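Local atomic coordinates of acetone carboxylase alpha subunit (PDB entry 5M45), a protein that is the alpha subunit of a multi-subunit, metal-containing carboxylase and belongs to the hydantoinase B/oxoprolinase family. Residues G286-V291 / C320-R325; W330-E335 / Y376-R381; A347-F352 / T770-E775. All coordinates share one frame; numbering follows the deposited sequence.

Contact 1. Residues G286-V291 / C320-R325; sequences GTYRQV and CEMTIR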
loop_
_atom_site.group_PDB
_atom_site.type_symbol
_atom_site.label_atom_id
_atom_site.label_comp_id
_atom_site.label_asym_id
_atom_site.label_seq_id
_atom_site.Cartn_x
_atom_site.Cartn_y
_atom_site.Cartn_z
ATOM N N GLY A 286 -28.016 36.289 -13.013
ATOM C CA GLY A 286 -29.042 35.340 -13.431
ATOM C C GLY A 286 -28.789 33.905 -12.999
ATOM O O GLY A 286 -27.840 33.635 -12.223
ATOM N N THR A 287 -29.653 33.002 -13.461
ATOM C CA THR A 287 -29.511 31.576 -13.211
ATOM C C THR A 287 -29.219 30.842 -14.523
ATOM O O THR A 287 -29.928 31.058 -15.505
ATOM C CB THR A 287 -30.754 30.981 -12.531
ATOM O OG1 THR A 287 -30.972 31.668 -11.310
ATOM C CG2 THR A 287 -30.580 29.507 -12.236
ATOM N N TYR A 288 -28.174 30.024 -14.514
ATOM C CA TYR A 288 -27.681 29.249 -15.678
ATOM C C TYR A 288 -27.773 27.753 -15.324
ATOM O O TYR A 288 -27.313 27.354 -14.227
ATOM C CB TYR A 288 -26.211 29.612 -15.990
ATOM C CG TYR A 288 -25.963 31.097 -16.282
ATOM C CD1 TYR A 288 -25.907 32.043 -15.243
ATOM C CD2 TYR A 288 -25.762 31.551 -17.570
ATOM C CE1 TYR A 288 -25.715 33.389 -15.496
ATOM C CE2 TYR A 288 -25.548 32.900 -17.830
ATOM C CZ TYR A 288 -25.528 33.821 -16.797
ATOM O OH TYR A 288 -25.326 35.167 -17.054
ATOM N N ARG A 289 -28.351 26.929 -16.207
ATOM C CA ARG A 289 -28.553 25.510 -15.935
ATOM C C ARG A 289 -27.901 24.666 -17.052
ATOM O O ARG A 289 -28.092 24.942 -18.228
ATOM C CB ARG A 289 -30.060 25.172 -15.814
ATOM C CG ARG A 289 -30.828 26.069 -14.845
ATOM C CD ARG A 289 -32.342 25.777 -14.821
ATOM N NE ARG A 289 -33.038 26.850 -14.073
ATOM C CZ ARG A 289 -33.398 28.034 -14.572
ATOM N NH1 ARG A 289 -33.224 28.366 -15.878
ATOM N NH2 ARG A 289 -33.988 28.899 -13.780
ATOM N N GLN A 290 -27.125 23.659 -16.654
ATOM C CA GLN A 290 -26.373 22.806 -17.580
ATOM C C GLN A 290 -26.018 21.464 -16.924
ATOM O O GLN A 290 -26.188 21.294 -15.696
ATOM C CB GLN A 290 -25.122 23.527 -18.124
ATOM C CG GLN A 290 -24.174 24.093 -17.055
ATOM C CD GLN A 290 -24.644 25.463 -16.495
ATOM O OE1 GLN A 290 -24.832 26.414 -17.262
ATOM N NE2 GLN A 290 -24.853 25.541 -15.175
ATOM N N VAL A 291 -25.543 20.508 -17.734
ATOM C CA VAL A 291 -25.280 19.147 -17.248
ATOM C C VAL A 291 -24.176 18.467 -18.088
ATOM O O VAL A 291 -23.999 18.785 -19.280
ATOM C CB VAL A 291 -26.575 18.320 -17.196
ATOM C CG1 VAL A 291 -27.179 18.146 -18.566
ATOM C CG2 VAL A 291 -26.382 16.968 -16.525
ATOM N N CYS A 320 -25.608 21.099 -12.846
ATOM C CA CYS A 320 -25.177 22.276 -12.115
ATOM C C CYS A 320 -26.168 23.433 -12.309
ATOM O O CYS A 320 -26.515 23.775 -13.463
ATOM C CB CYS A 320 -23.795 22.743 -12.580
ATOM S SG CYS A 320 -23.248 24.245 -11.685
ATOM N N GLU A 321 -26.635 23.976 -11.181
ATOM C CA GLU A 321 -27.366 25.241 -11.142
ATOM C C GLU A 321 -26.371 26.332 -10.726
ATOM O O GLU A 321 -25.853 26.334 -9.580
ATOM C CB GLU A 321 -28.561 25.179 -10.168
ATOM C CG GLU A 321 -29.373 26.469 -10.138
ATOM C CD GLU A 321 -30.594 26.424 -9.227
ATOM O OE1 GLU A 321 -31.284 27.465 -9.212
ATOM O OE2 GLU A 321 -30.851 25.427 -8.477
ATOM N N MET A 322 -26.101 27.239 -11.652
ATOM C CA MET A 322 -25.098 28.308 -11.463
ATOM C C MET A 322 -25.859 29.654 -11.287
ATOM O O MET A 322 -26.638 30.013 -12.154
ATOM C CB MET A 322 -24.122 28.363 -12.673
ATOM C CG MET A 322 -23.143 29.560 -12.739
ATOM S SD MET A 322 -22.393 29.757 -14.398
ATOM C CE MET A 322 -21.437 28.203 -14.508
ATOM N N THR A 323 -25.625 30.359 -10.186
ATOM C CA THR A 323 -26.274 31.643 -9.886
ATOM C C THR A 323 -25.222 32.761 -9.786
ATOM O O THR A 323 -24.320 32.659 -8.962
ATOM C CB THR A 323 -27.064 31.576 -8.550
ATOM O OG1 THR A 323 -27.978 30.497 -8.604
ATOM C CG2 THR A 323 -27.883 32.860 -8.309
ATOM N N ILE A 324 -25.325 33.794 -10.636
ATOM C CA ILE A 324 -24.478 34.990 -10.545
ATOM C C ILE A 324 -25.366 36.075 -9.943
ATOM O O ILE A 324 -26.444 36.369 -10.477
ATOM C CB ILE A 324 -23.923 35.382 -11.933
ATOM C CG1 ILE A 324 -23.022 34.256 -12.477
ATOM C CG2 ILE A 324 -23.107 36.677 -11.878
ATOM C CD1 ILE A 324 -22.481 34.469 -13.872
ATOM N N ARG A 325 -24.919 36.642 -8.822
ATOM C CA ARG A 325 -25.660 37.678 -8.073
ATOM C C ARG A 325 -25.283 39.119 -8.466
ATOM O O ARG A 325 -24.199 39.369 -8.971
ATOM C CB ARG A 325 -25.442 37.513 -6.554
ATOM C CG ARG A 325 -25.809 36.137 -6.017
ATOM C CD ARG A 325 -26.253 36.192 -4.557
ATOM N NE ARG A 325 -26.429 34.856 -3.985
ATOM C CZ ARG A 325 -25.458 34.086 -3.496
ATOM N NH1 ARG A 325 -24.188 34.490 -3.436
ATOM N NH2 ARG A 325 -25.777 32.873 -3.052
HETATM O O HOH W 1 -30.628 30.296 -8.977
#
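Tyr288 and Met322 face each other as a hydrogen-bonded pair of two antiparallel strands in a mixed sheet, each backbone N donating a hydrogen bond to the other's O; Tyr288 N to Met322 O measures 2.8 Å. The same reciprocal pairing joins Gly286 to Ile324 and Gln290 to Cys320, Gln290 N to Cys320 O being the longest bond at 3.3 Å. Between these pairs, CA-H groups of Thr287 and Thr323 lean on the carbonyl oxygens of Met322 and Gly286. Gln290 folds its amide back over the sheet, its chain bent at chi2 (-81°), and NE2 makes a weak bond to Tyr288 O. On the Tyr288 face Met322 SD lies 4.8 Å from the Tyr288 ring centroid, an oblique Met-aromatic contact, and Ile324 CD1 meets ring atom CE1; Tyr288 OH is bound by Ile284 O. A strand of another protein chain pairs with 286-288, so the sheet runs on across the interface, and Arg289 NH1 bonds to that chain. On the face of Thr287 and Glu321, one water joins three side chains: it donates to Glu321 OE1 at 2.9 Å and lies 2.7 Å from both Thr287 OG1 and Thr323 OG1.

Contact 2. Residues W330-E335 / Y376-R381; sequences WRLDFE and YGTEFR. With AE4 (3,6,9,12,15-pentaoxaheptadecan-1-ol), chain P.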
loop_
_atom_site.group_PDB
_atom_site.type_symbol
_atom_site.label_atom_id
_atom_site.label_comp_id
_atom_site.label_asym_id
_atom_site.label_seq_id
_atom_site.Cartn_x
_atom_site.Cartn_y
_atom_site.Cartn_z
ATOM N N TRP A 330 -20.948 34.501 -6.674
ATOM C CA TRP A 330 -21.577 33.434 -7.468
ATOM C C TRP A 330 -21.586 32.080 -6.741
ATOM O O TRP A 330 -20.879 31.896 -5.747
ATOM C CB TRP A 330 -21.020 33.361 -8.900
ATOM C CG TRP A 330 -19.664 32.808 -9.087
ATOM C CD1 TRP A 330 -18.579 32.984 -8.276
ATOM C CD2 TRP A 330 -19.215 32.004 -10.180
ATOM N NE1 TRP A 330 -17.497 32.308 -8.781
ATOM C CE2 TRP A 330 -17.854 31.706 -9.949
ATOM C CE3 TRP A 330 -19.831 31.495 -11.336
ATOM C CZ2 TRP A 330 -17.107 30.936 -10.833
ATOM C CZ3 TRP A 330 -19.099 30.709 -12.207
ATOM C CH2 TRP A 330 -17.730 30.450 -11.962
ATOM N N ARG A 331 -22.470 31.186 -7.207
ATOM C CA ARG A 331 -22.787 29.965 -6.506
ATOM C C ARG A 331 -22.979 28.830 -7.505
ATOM O O ARG A 331 -23.636 29.008 -8.540
ATOM C CB ARG A 331 -24.037 30.168 -5.634
ATOM C CG ARG A 331 -24.494 28.960 -4.840
ATOM C CD ARG A 331 -25.790 29.317 -4.080
ATOM N NE ARG A 331 -26.274 28.211 -3.257
ATOM C CZ ARG A 331 -25.790 27.869 -2.071
ATOM N NH1 ARG A 331 -24.810 28.570 -1.501
ATOM N NH2 ARG A 331 -26.290 26.810 -1.445
ATOM N N LEU A 332 -22.399 27.669 -7.185
ATOM C CA LEU A 332 -22.536 26.465 -8.002
ATOM C C LEU A 332 -23.062 25.313 -7.152
ATOM O O LEU A 332 -22.401 24.909 -6.196
ATOM C CB LEU A 332 -21.216 26.105 -8.641
ATOM C CG LEU A 332 -20.734 27.228 -9.577
ATOM C CD1 LEU A 332 -19.666 28.054 -8.910
ATOM C CD2 LEU A 332 -20.196 26.681 -10.898
ATOM N N ASP A 333 -24.242 24.788 -7.518
ATOM C CA ASP A 333 -24.969 23.782 -6.736
ATOM C C ASP A 333 -25.139 22.534 -7.605
ATOM O O ASP A 333 -25.727 22.613 -8.700
ATOM C CB ASP A 333 -26.325 24.384 -6.314
ATOM C CG ASP A 333 -27.145 23.461 -5.386
ATOM O OD1 ASP A 333 -26.880 22.255 -5.258
ATOM O OD2 ASP A 333 -28.099 23.974 -4.746
ATOM N N PHE A 334 -24.632 21.394 -7.120
ATOM C CA PHE A 334 -24.624 20.112 -7.848
ATOM C C PHE A 334 -25.669 19.081 -7.349
ATOM O O PHE A 334 -25.524 17.882 -7.598
ATOM C CB PHE A 334 -23.192 19.557 -7.893
ATOM C CG PHE A 334 -22.250 20.448 -8.680
ATOM C CD1 PHE A 334 -21.635 21.551 -8.079
ATOM C CD2 PHE A 334 -22.048 20.247 -10.040
ATOM C CE1 PHE A 334 -20.808 22.398 -8.825
ATOM C CE2 PHE A 334 -21.242 21.094 -10.782
ATOM C CZ PHE A 334 -20.617 22.171 -10.175
ATOM N N GLU A 335 -26.735 19.557 -6.687
ATOM C CA GLU A 335 -27.916 18.764 -6.386
ATOM C C GLU A 335 -28.365 17.956 -7.587
ATOM O O GLU A 335 -28.541 18.523 -8.671
ATOM C CB GLU A 335 -29.079 19.689 -5.979
ATOM C CG GLU A 335 -30.479 19.028 -5.747
ATOM C CD GLU A 335 -30.647 18.488 -4.318
ATOM O OE1 GLU A 335 -31.671 17.858 -3.955
ATOM O OE2 GLU A 335 -29.725 18.691 -3.528
ATOM N N TYR A 376 -12.373 31.825 -2.075
ATOM C CA TYR A 376 -13.158 32.534 -1.052
ATOM C C TYR A 376 -14.307 33.372 -1.678
ATOM O O TYR A 376 -15.291 33.668 -1.001
ATOM C CB TYR A 376 -12.270 33.404 -0.113
ATOM C CG TYR A 376 -11.402 32.589 0.845
ATOM C CD1 TYR A 376 -11.963 32.022 1.985
ATOM C CD2 TYR A 376 -10.053 32.310 0.580
ATOM C CE1 TYR A 376 -11.207 31.242 2.838
ATOM C CE2 TYR A 376 -9.285 31.545 1.442
ATOM C CZ TYR A 376 -9.867 31.000 2.573
ATOM O OH TYR A 376 -9.144 30.197 3.430
ATOM N N GLY A 377 -14.214 33.747 -2.956
ATOM C CA GLY A 377 -15.270 34.502 -3.619
ATOM C C GLY A 377 -16.307 33.672 -4.359
ATOM O O GLY A 377 -17.119 34.227 -5.076
ATOM N N THR A 378 -16.285 32.350 -4.187
ATOM C CA THR A 378 -17.219 31.411 -4.848
ATOM C C THR A 378 -17.907 30.512 -3.794
ATOM O O THR A 378 -17.263 30.055 -2.863
ATOM C CB THR A 378 -16.430 30.518 -5.843
ATOM O OG1 THR A 378 -15.641 31.316 -6.729
ATOM C CG2 THR A 378 -17.363 29.639 -6.656
ATOM N N GLU A 379 -19.222 30.311 -3.913
ATOM C CA GLU A 379 -19.947 29.380 -3.030
ATOM C C GLU A 379 -20.174 28.038 -3.762
ATOM O O GLU A 379 -20.547 28.047 -4.943
ATOM C CB GLU A 379 -21.293 29.950 -2.612
ATOM C CG GLU A 379 -21.246 31.190 -1.731
ATOM C CD GLU A 379 -22.611 31.868 -1.612
ATOM O OE1 GLU A 379 -22.589 33.087 -1.358
ATOM O OE2 GLU A 379 -23.679 31.257 -1.891
ATOM N N PHE A 380 -19.910 26.903 -3.087
ATOM C CA PHE A 380 -20.113 25.582 -3.672
ATOM C C PHE A 380 -21.035 24.742 -2.800
ATOM O O PHE A 380 -20.906 24.746 -1.580
ATOM C CB PHE A 380 -18.791 24.809 -3.842
ATOM C CG PHE A 380 -17.709 25.521 -4.639
ATOM C CD1 PHE A 380 -17.626 25.388 -6.028
ATOM C CD2 PHE A 380 -16.695 26.235 -3.984
ATOM C CE1 PHE A 380 -16.593 25.978 -6.752
ATOM C CE2 PHE A 380 -15.654 26.816 -4.698
ATOM C CZ PHE A 380 -15.623 26.699 -6.088
ATOM N N ARG A 381 -21.971 24.032 -3.439
ATOM C CA ARG A 381 -22.815 23.049 -2.747
ATOM C C ARG A 381 -22.716 21.670 -3.441
ATOM O O ARG A 381 -23.163 21.510 -4.594
ATOM C CB ARG A 381 -24.280 23.517 -2.626
ATOM C CG ARG A 381 -25.195 22.458 -2.013
ATOM C CD ARG A 381 -26.527 22.987 -1.453
ATOM N NE ARG A 381 -27.319 21.914 -0.819
ATOM C CZ ARG A 381 -28.062 20.992 -1.458
ATOM N NH1 ARG A 381 -28.187 20.981 -2.779
ATOM N NH2 ARG A 381 -28.716 20.072 -0.753
HETATM C C2 AE4 P . -20.525 30.770 3.836
HETATM C C3 AE4 P . -19.444 30.434 4.863
HETATM O O4 AE4 P . -18.270 31.202 4.582
HETATM C C5 AE4 P . -17.347 31.347 5.673
HETATM C C6 AE4 P . -15.916 31.523 5.149
HETATM O O7 AE4 P . -15.091 30.374 5.398
HETATM C C8 AE4 P . -15.433 29.253 4.567
HETATM C C9 AE4 P . -14.572 28.063 4.954
HETATM C C11 AE4 P . -13.574 27.251 2.918
HETATM O O10 AE4 P . -13.424 28.026 4.105
HETATM C C12 AE4 P . -13.024 28.040 1.743
HETATM O O13 AE4 P . -11.616 27.835 1.615
HETATM C C14 AE4 P . -11.167 28.037 0.281
HETATM C C15 AE4 P . -9.643 28.007 0.235
HETATM O O16 AE4 P . -9.216 26.656 0.408
HETATM C C17 AE4 P . -8.899 25.976 -0.801
HETATM C C18 AE4 P . -8.288 24.632 -0.426
HETATM O O19 AE4 P . -7.124 24.840 0.406
#
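Glu335 OE2 is gripped by both terminal nitrogens of Arg381, NH1 at 2.9 Å and NH2 at 3.3 Å. The end-on fork closes on one oxygen, reaching it from the same face of the carboxylate, whose plane is turned 29° from the guanidinium. Arg381 NH1 also bonds Asp333 OD1, on the syn lone pair, at 3.1 Å; this carboxylate stands steeply to the guanidinium, at 72°. OD1 in turn accepts from Glu335 N, an Asx turn that draws the chain round beyond the strand, while Asp333 OD2 forms a salt bridge with Arg727 NH2 and Glu335 OE1 accepts from Arg727 N. These side chains close one end of two parallel strands, 330-333 and 378-381, neighbours at one side of the mixed sheet, counted within this chain. Farther along the same face, the extended Arg331 chain crosses Glu379, and its NH1 meets OE2 on the anti side at 2.9 Å; Arg325 shares that oxygen, and Glu775 takes Arg331 NH2. The other face is largely apolar. Trp330 swings its indole over with chi1 at 74°, so that NE1 donates to Thr378 OG1 at 2.9 Å in a bent bond, while Leu332 CD1 sits over the centre of the ring and touches Thr378 CG2 at 3.6 Å. Beyond the strand, Tyr376 lays a ring face against AE4. Arg381 and Arg727, gathered round the carboxylates of Asp333 and Glu335, probably keep both acids ionised, and the acids in turn should steady the positive charge of Arg381.

Contact 3. Residues A347-F352 / T770-E775; sequences AHQVSF and TVQFVE. With AE4 (3,6,9,12,15-pentaoxaheptadecan-1-ol), chain P.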
loop_
_atom_site.group_PDB
_atom_site.type_symbol
_atom_site.label_atom_id
_atom_site.label_comp_id
_atom_site.label_asym_id
_atom_site.label_seq_id
_atom_site.Cartn_x
_atom_site.Cartn_y
_atom_site.Cartn_z
ATOM N N ALA A 347 -14.051 11.129 -6.686
ATOM C CA ALA A 347 -13.293 12.324 -6.347
ATOM C C ALA A 347 -13.516 12.810 -4.898
ATOM O O ALA A 347 -13.777 11.974 -3.974
ATOM C CB ALA A 347 -13.566 13.423 -7.420
ATOM N N HIS A 348 -13.320 14.102 -4.655
ATOM C CA HIS A 348 -13.350 14.687 -3.319
ATOM C C HIS A 348 -13.747 16.146 -3.484
ATOM O O HIS A 348 -13.524 16.723 -4.568
ATOM C CB HIS A 348 -11.965 14.554 -2.681
ATOM C CG HIS A 348 -11.885 14.931 -1.231
ATOM N ND1 HIS A 348 -11.792 16.235 -0.813
ATOM C CD2 HIS A 348 -11.769 14.175 -0.111
ATOM C CE1 HIS A 348 -11.684 16.277 0.510
ATOM N NE2 HIS A 348 -11.653 15.036 0.959
ATOM N N GLN A 349 -14.346 16.734 -2.449
ATOM C CA GLN A 349 -14.781 18.133 -2.518
ATOM C C GLN A 349 -13.635 19.100 -2.899
ATOM O O GLN A 349 -13.840 20.036 -3.657
ATOM C CB GLN A 349 -15.544 18.554 -1.230
ATOM C CG GLN A 349 -14.678 18.706 0.024
ATOM C CD GLN A 349 -15.514 19.218 1.204
ATOM O OE1 GLN A 349 -15.440 20.373 1.573
ATOM N NE2 GLN A 349 -16.321 18.353 1.771
ATOM N N VAL A 350 -12.442 18.876 -2.379
ATOM C CA VAL A 350 -11.267 19.695 -2.681
ATOM C C VAL A 350 -10.834 19.596 -4.153
ATOM O O VAL A 350 -10.634 20.635 -4.800
ATOM C CB VAL A 350 -10.061 19.338 -1.761
ATOM C CG1 VAL A 350 -8.804 20.055 -2.217
ATOM C CG2 VAL A 350 -10.356 19.667 -0.285
ATOM N N SER A 351 -10.639 18.382 -4.680
ATOM C CA SER A 351 -10.232 18.251 -6.079
ATOM C C SER A 351 -11.324 18.770 -7.046
ATOM O O SER A 351 -11.005 19.402 -8.048
ATOM C CB SER A 351 -9.842 16.804 -6.410
ATOM O OG SER A 351 -10.923 15.885 -6.177
ATOM N N PHE A 352 -12.599 18.492 -6.734
ATOM C CA PHE A 352 -13.678 18.979 -7.563
ATOM C C PHE A 352 -13.741 20.517 -7.642
ATOM O O PHE A 352 -13.784 21.078 -8.742
ATOM C CB PHE A 352 -15.036 18.424 -7.102
ATOM C CG PHE A 352 -16.184 18.776 -8.027
ATOM C CD1 PHE A 352 -16.399 18.038 -9.174
ATOM C CD2 PHE A 352 -16.997 19.834 -7.757
ATOM C CE1 PHE A 352 -17.442 18.373 -10.055
ATOM C CE2 PHE A 352 -18.080 20.154 -8.612
ATOM C CZ PHE A 352 -18.279 19.437 -9.769
ATOM N N THR A 770 -11.991 16.275 9.769
ATOM C CA THR A 770 -11.927 16.662 8.361
ATOM C C THR A 770 -12.199 18.157 8.229
ATOM O O THR A 770 -12.902 18.751 9.066
ATOM C CB THR A 770 -12.901 15.846 7.472
ATOM O OG1 THR A 770 -14.196 15.851 8.053
ATOM C CG2 THR A 770 -12.503 14.410 7.374
ATOM N N VAL A 771 -11.638 18.784 7.198
ATOM C CA VAL A 771 -11.807 20.228 6.983
ATOM C C VAL A 771 -12.956 20.444 5.993
ATOM O O VAL A 771 -12.979 19.825 4.943
ATOM C CB VAL A 771 -10.505 20.890 6.464
ATOM C CG1 VAL A 771 -10.645 22.431 6.466
ATOM C CG2 VAL A 771 -9.319 20.455 7.315
ATOM N N GLN A 772 -13.873 21.350 6.317
ATOM C CA GLN A 772 -15.048 21.551 5.482
ATOM C C GLN A 772 -14.823 22.759 4.552
ATOM O O GLN A 772 -14.457 23.845 5.028
ATOM C CB GLN A 772 -16.247 21.765 6.393
ATOM C CG GLN A 772 -17.582 21.662 5.677
ATOM C CD GLN A 772 -17.789 20.310 5.014
ATOM O OE1 GLN A 772 -18.120 20.209 3.821
ATOM N NE2 GLN A 772 -17.567 19.253 5.777
ATOM N N PHE A 773 -14.986 22.567 3.238
ATOM C CA PHE A 773 -14.787 23.644 2.251
ATOM C C PHE A 773 -16.057 24.017 1.468
ATOM O O PHE A 773 -16.016 25.001 0.745
ATOM C CB PHE A 773 -13.667 23.290 1.238
ATOM C CG PHE A 773 -12.343 22.980 1.853
ATOM C CD1 PHE A 773 -11.411 23.994 2.130
ATOM C CD2 PHE A 773 -12.002 21.694 2.142
ATOM C CE1 PHE A 773 -10.185 23.691 2.722
ATOM C CE2 PHE A 773 -10.737 21.373 2.679
ATOM C CZ PHE A 773 -9.844 22.380 2.990
ATOM N N VAL A 774 -17.129 23.224 1.554
ATOM C CA VAL A 774 -18.344 23.407 0.759
ATOM C C VAL A 774 -19.581 23.187 1.646
ATOM O O VAL A 774 -19.468 22.656 2.750
ATOM C CB VAL A 774 -18.418 22.427 -0.440
ATOM C CG1 VAL A 774 -17.158 22.501 -1.296
ATOM C CG2 VAL A 774 -18.594 20.976 0.018
ATOM N N GLU A 775 -20.740 23.587 1.159
ATOM C CA GLU A 775 -22.026 23.201 1.747
ATOM C C GLU A 775 -22.331 21.817 1.226
ATOM O O GLU A 775 -22.070 21.545 0.062
ATOM C CB GLU A 775 -23.153 24.164 1.340
ATOM C CG GLU A 775 -22.971 25.564 1.872
ATOM C CD GLU A 775 -23.969 26.549 1.269
ATOM O OE1 GLU A 775 -25.171 26.183 1.104
ATOM O OE2 GLU A 775 -23.540 27.682 0.935
HETATM C C2 AE4 P . -20.525 30.770 3.836
HETATM C C3 AE4 P . -19.444 30.434 4.863
HETATM O O4 AE4 P . -18.270 31.202 4.582
HETATM C C5 AE4 P . -17.347 31.347 5.673
HETATM C C6 AE4 P . -15.916 31.523 5.149
HETATM O O7 AE4 P . -15.091 30.374 5.398
HETATM C C8 AE4 P . -15.433 29.253 4.567
HETATM C C9 AE4 P . -14.572 28.063 4.954
HETATM C C11 AE4 P . -13.574 27.251 2.918
HETATM O O10 AE4 P . -13.424 28.026 4.105
HETATM C C12 AE4 P . -13.024 28.040 1.743
HETATM O O13 AE4 P . -11.616 27.835 1.615
HETATM C C14 AE4 P . -11.167 28.037 0.281
HETATM C C15 AE4 P . -9.643 28.007 0.235
HETATM O O16 AE4 P . -9.216 26.656 0.408
HETATM C C17 AE4 P . -8.899 25.976 -0.801
HETATM C C18 AE4 P . -8.288 24.632 -0.426
HETATM O O19 AE4 P . -7.124 24.840 0.406
#
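The side chains of Gln349 and Val774 run alongside one another, heading opposite ways, the glutamine chain extended beyond CG and its amide carbon CD 3.7 Å from Val774 CG2. With chi1 at 71°, Gln349 CG is tucked in between N and C of its own backbone, which sends the amide out from the helix start toward the loop 770-775. There OE1 accepts from Phe773 N at 2.8 Å, with the donor tilted 17° from the amide carbonyl plane; the same oxygen lies near the plane of the Phe773 ring, at its edge. Gln349 thus anchors a length of C-terminal chain that has no regular secondary structure. The first turn of helix 349-361 is fixed by an N-cap: His348 ND1, in its ring plane, accepts from Val350 N at 3.1 Å. One residue on from Gln349, Val350 crosses the Phe773 ring obliquely, CG2 reaching CE2 at 3.4 Å. Ala117, on helix 111-124, packs against both of these side chains. Away from the valine, Phe773 joins the pocket of AE4: ligand atom O13 lies at the ring edge, in plane, and C18 approaches CE1 obliquely at 3.8 Å. Lys120, from the same helix as Ala117, touches Phe773 and hydrogen-bonds AE4.

From the N terminus, strand 286-297 pairs with 313-324, and contact 1 closes a 28-residue loop. The chain passes through a short turn into strand 330-333, which opens contact 2; the two contacts are in series and share one mixed sheet, joined by the probable backbone bond Thr323 N to Arg331 O. Before strand 378-381 closes contact 2, helix 349-361 opens contact 3, so these contacts cross. Contact 3 closes only after more than 400 residues, when the C-terminal loop 770-775 returns beside strand 378-381, where Glu775 N meets Phe380 O. Contacts 2 and 3 both touch AE4.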